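Local structure of 3'-5' exonuclease crn-4 (Caenorhabditis elegans, 5DK5) at residues Phe145-Ile154 and Lys211-Cys220. The protein degrades DNA and RNA as a DEDDh-family 3'-5' exonuclease, preferring single-stranded RNA, and takes part in apoptotic DNA degradation. Residues are numbered along the deposited sequence; the frame is centred on the assembly and turned at random.
With ZN (zinc ion), chain I; IPA (isopropyl alcohol), chain L.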
# COMPACT_ATOMS: atom_id res chain seq x y z
N PHE B 145 15.45 1.26 23.97
CA PHE B 145 14.42 0.45 23.31
C PHE B 145 14.69 -1.05 23.48
O PHE B 145 13.87 -1.88 23.08
CB PHE B 145 14.33 0.79 21.81
CG PHE B 145 13.53 2.02 21.49
CD1 PHE B 145 12.89 2.76 22.47
CD2 PHE B 145 13.39 2.44 20.17
CE1 PHE B 145 12.14 3.89 22.15
CE2 PHE B 145 12.65 3.56 19.84
CZ PHE B 145 12.03 4.28 20.83
N ARG B 146 15.84 -1.39 24.05
CA ARG B 146 16.21 -2.79 24.25
C ARG B 146 15.94 -3.23 25.69
O ARG B 146 16.26 -4.36 26.08
CB ARG B 146 17.67 -3.01 23.87
CG ARG B 146 17.92 -2.91 22.37
CD ARG B 146 19.34 -3.28 21.98
NE ARG B 146 19.69 -4.63 22.43
CZ ARG B 146 20.78 -5.28 22.05
NH1 ARG B 146 21.64 -4.72 21.20
NH2 ARG B 146 21.03 -6.50 22.51
N GLN B 147 15.37 -2.33 26.48
CA GLN B 147 14.79 -2.68 27.77
C GLN B 147 13.53 -1.86 27.95
O GLN B 147 13.50 -0.67 27.63
CB GLN B 147 15.78 -2.44 28.92
CG GLN B 147 16.21 -0.98 29.10
CD GLN B 147 16.91 -0.74 30.42
OE1 GLN B 147 16.68 0.29 31.07
NE2 GLN B 147 17.76 -1.67 30.83
N TYR B 148 12.47 -2.48 28.45
CA TYR B 148 11.20 -1.79 28.58
C TYR B 148 10.23 -2.55 29.49
O TYR B 148 10.54 -3.64 29.97
CB TYR B 148 10.56 -1.58 27.21
CG TYR B 148 10.28 -2.87 26.47
CD1 TYR B 148 11.23 -3.43 25.63
CD2 TYR B 148 9.06 -3.51 26.59
CE1 TYR B 148 10.98 -4.61 24.95
CE2 TYR B 148 8.79 -4.68 25.92
CZ TYR B 148 9.76 -5.23 25.10
OH TYR B 148 9.50 -6.40 24.42
N ILE B 149 9.07 -1.95 29.70
CA ILE B 149 8.04 -2.51 30.57
C ILE B 149 6.84 -2.97 29.77
O ILE B 149 6.09 -2.15 29.23
CB ILE B 149 7.59 -1.49 31.63
CG1 ILE B 149 8.81 -0.99 32.42
CG2 ILE B 149 6.54 -2.11 32.55
CD1 ILE B 149 8.50 -0.03 33.54
N ASN B 150 6.66 -4.28 29.68
CA ASN B 150 5.46 -4.86 29.09
C ASN B 150 4.35 -4.85 30.14
O ASN B 150 4.33 -5.70 31.03
CB ASN B 150 5.73 -6.28 28.59
CG ASN B 150 4.58 -6.84 27.77
OD1 ASN B 150 3.42 -6.51 27.99
ND2 ASN B 150 4.91 -7.71 26.83
N LEU B 151 3.44 -3.89 30.03
CA LEU B 151 2.44 -3.68 31.07
C LEU B 151 1.44 -4.83 31.15
O LEU B 151 0.92 -5.13 32.22
CB LEU B 151 1.69 -2.36 30.83
CG LEU B 151 0.87 -1.85 32.01
CD1 LEU B 151 1.77 -1.45 33.16
CD2 LEU B 151 -0.00 -0.68 31.59
N TYR B 152 1.18 -5.47 30.01
CA TYR B 152 0.23 -6.57 29.97
C TYR B 152 0.79 -7.79 30.69
O TYR B 152 0.04 -8.59 31.25
CB TYR B 152 -0.12 -6.93 28.53
CG TYR B 152 -1.21 -7.98 28.42
CD1 TYR B 152 -2.54 -7.64 28.59
CD2 TYR B 152 -0.89 -9.31 28.17
CE1 TYR B 152 -3.54 -8.59 28.49
CE2 TYR B 152 -1.89 -10.27 28.07
CZ TYR B 152 -3.20 -9.90 28.24
OH TYR B 152 -4.20 -10.85 28.15
N LYS B 153 2.11 -7.93 30.65
CA LYS B 153 2.77 -9.02 31.34
C LYS B 153 2.64 -8.86 32.85
O LYS B 153 2.47 -9.84 33.57
CB LYS B 153 4.24 -9.08 30.94
CG LYS B 153 5.02 -10.22 31.58
CD LYS B 153 6.46 -10.20 31.12
CE LYS B 153 7.28 -11.27 31.81
NZ LYS B 153 8.71 -11.18 31.42
N ILE B 154 2.73 -7.62 33.32
CA ILE B 154 2.54 -7.33 34.73
C ILE B 154 1.08 -7.55 35.10
O ILE B 154 0.76 -8.06 36.17
CB ILE B 154 2.95 -5.88 35.08
CG1 ILE B 154 4.40 -5.63 34.64
CG2 ILE B 154 2.78 -5.61 36.57
CD1 ILE B 154 4.87 -4.21 34.83
N LYS B 211 3.55 -3.96 41.15
CA LYS B 211 4.98 -3.65 41.14
C LYS B 211 5.49 -3.56 39.70
O LYS B 211 5.68 -4.58 39.03
CB LYS B 211 5.76 -4.71 41.92
CG LYS B 211 7.19 -4.32 42.25
CD LYS B 211 7.62 -4.86 43.60
CE LYS B 211 8.72 -4.02 44.23
NZ LYS B 211 8.96 -4.40 45.66
N VAL B 212 5.71 -2.33 39.24
CA VAL B 212 6.05 -2.08 37.84
C VAL B 212 7.55 -1.88 37.65
O VAL B 212 8.16 -1.02 38.28
CB VAL B 212 5.29 -0.84 37.32
CG1 VAL B 212 5.58 -0.61 35.84
CG2 VAL B 212 3.79 -1.01 37.55
N THR B 213 8.13 -2.68 36.76
CA THR B 213 9.56 -2.61 36.45
C THR B 213 9.81 -3.17 35.05
O THR B 213 8.93 -3.81 34.47
CB THR B 213 10.41 -3.41 37.46
OG1 THR B 213 9.85 -3.29 38.77
CG2 THR B 213 11.84 -2.91 37.48
N VAL B 214 11.00 -2.93 34.52
CA VAL B 214 11.45 -3.57 33.29
C VAL B 214 11.34 -5.09 33.43
O VAL B 214 11.97 -5.68 34.30
CB VAL B 214 12.90 -3.18 32.94
CG1 VAL B 214 13.46 -4.06 31.81
CG2 VAL B 214 12.99 -1.70 32.57
N ASN B 215 10.53 -5.71 32.56
CA ASN B 215 10.32 -7.15 32.60
C ASN B 215 10.66 -7.84 31.28
O ASN B 215 10.57 -9.06 31.17
CB ASN B 215 8.86 -7.46 32.98
CG ASN B 215 7.86 -6.73 32.10
OD1 ASN B 215 8.23 -6.09 31.12
ND2 ASN B 215 6.59 -6.82 32.46
N GLU B 216 11.05 -7.05 30.28
CA GLU B 216 11.46 -7.59 28.99
C GLU B 216 12.71 -6.88 28.47
O GLU B 216 12.84 -5.66 28.58
CB GLU B 216 10.33 -7.47 27.96
CG GLU B 216 9.18 -8.44 28.21
CD GLU B 216 8.21 -8.53 27.05
OE1 GLU B 216 8.41 -7.81 26.04
OE2 GLU B 216 7.25 -9.32 27.13
N LEU B 217 13.63 -7.67 27.92
CA LEU B 217 14.87 -7.17 27.35
C LEU B 217 15.04 -7.70 25.93
O LEU B 217 14.53 -8.77 25.60
CB LEU B 217 16.07 -7.58 28.20
CG LEU B 217 15.98 -7.36 29.71
CD1 LEU B 217 17.08 -8.14 30.41
CD2 LEU B 217 16.08 -5.88 30.04
N LEU B 218 15.75 -6.95 25.10
CA LEU B 218 16.07 -7.39 23.75
C LEU B 218 17.54 -7.81 23.66
O LEU B 218 18.44 -7.00 23.85
CB LEU B 218 15.78 -6.28 22.73
CG LEU B 218 14.31 -5.86 22.59
CD1 LEU B 218 14.17 -4.89 21.42
CD2 LEU B 218 13.39 -7.06 22.41
N THR B 219 17.75 -9.09 23.38
CA THR B 219 19.09 -9.67 23.29
C THR B 219 19.37 -10.17 21.88
O THR B 219 18.45 -10.32 21.07
CB THR B 219 19.27 -10.82 24.28
OG1 THR B 219 18.33 -11.86 23.99
CG2 THR B 219 19.07 -10.34 25.71
N CYS B 220 20.64 -10.45 21.59
CA CYS B 220 21.08 -10.77 20.24
C CYS B 220 20.94 -12.25 19.88
O CYS B 220 21.03 -12.61 18.70
CB CYS B 220 22.54 -10.35 20.05
SG CYS B 220 23.69 -11.16 21.20
ZN ZN I . 24.07 -9.19 22.43
C1 IPA L . 1.80 -10.29 26.05
C2 IPA L . 1.92 -9.37 24.86
C3 IPA L . 1.09 -9.90 23.71
O2 IPA L . 3.27 -9.31 24.47
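Strands 147-150 and 216-219 pair antiparallel: Gln-147 with Leu-217 is a non-hydrogen-bonded pair, and Tyr-148 with Glu-216 a hydrogen-bonded one. Tyr-148 N donates to Glu-216 O, nearly in line with the carbonyl bond. A classic beta bulge sets two residues, Asn-215 and Glu-216, against the single Tyr-148. Arg-146 bends at chi3 (57°) and turns its guanidinium edge to the backbone of the other strand. Its NE and NH2 both donate to Leu-218 O, each at 3.0 Å, from the same face of that carbonyl. The same side chain touches Cys-270 and Cys-280, which bind the zinc ion together with Cys-273 and Cys-220, whose SG lies 2.4 Å from the metal. An alanine in place of Arg-146 is likely to leave Leu-218 O without this two-nitrogen grip and to open a gap beside the zinc site. The two strands belong to the mixed central sheet of the RNase H-like exonuclease fold, between strands 116-120 and 253-256. At the bulge, the side-chain amide of Asn-215 pairs with the backbone of Asn-150. Asn-150 N donates to Asn-215 OD1 in the carbonyl plane, on a lone pair, at 2.8 Å, while Asn-215 ND2 returns a nearly straight bond to Asn-150 O at 2.9 Å. Lys-153, fully extended, runs alongside this amide, pointing the other way, and its NZ reaches Asn-215 O at 2.8 Å; Thr-256 also binds that NZ. Asn-150 caps helix 151-161 through OD1 and gives ND2 to Glu-216 OE2, from above the carboxylate plane, at 2.9 Å. Glu-216 CB lies over one face of the Tyr-148 ring. Ile-149 CG2 and Ile-154 CD1 both pack on Val-212 CG1, at 3.7 and 3.8 Å, next to helix 191-207.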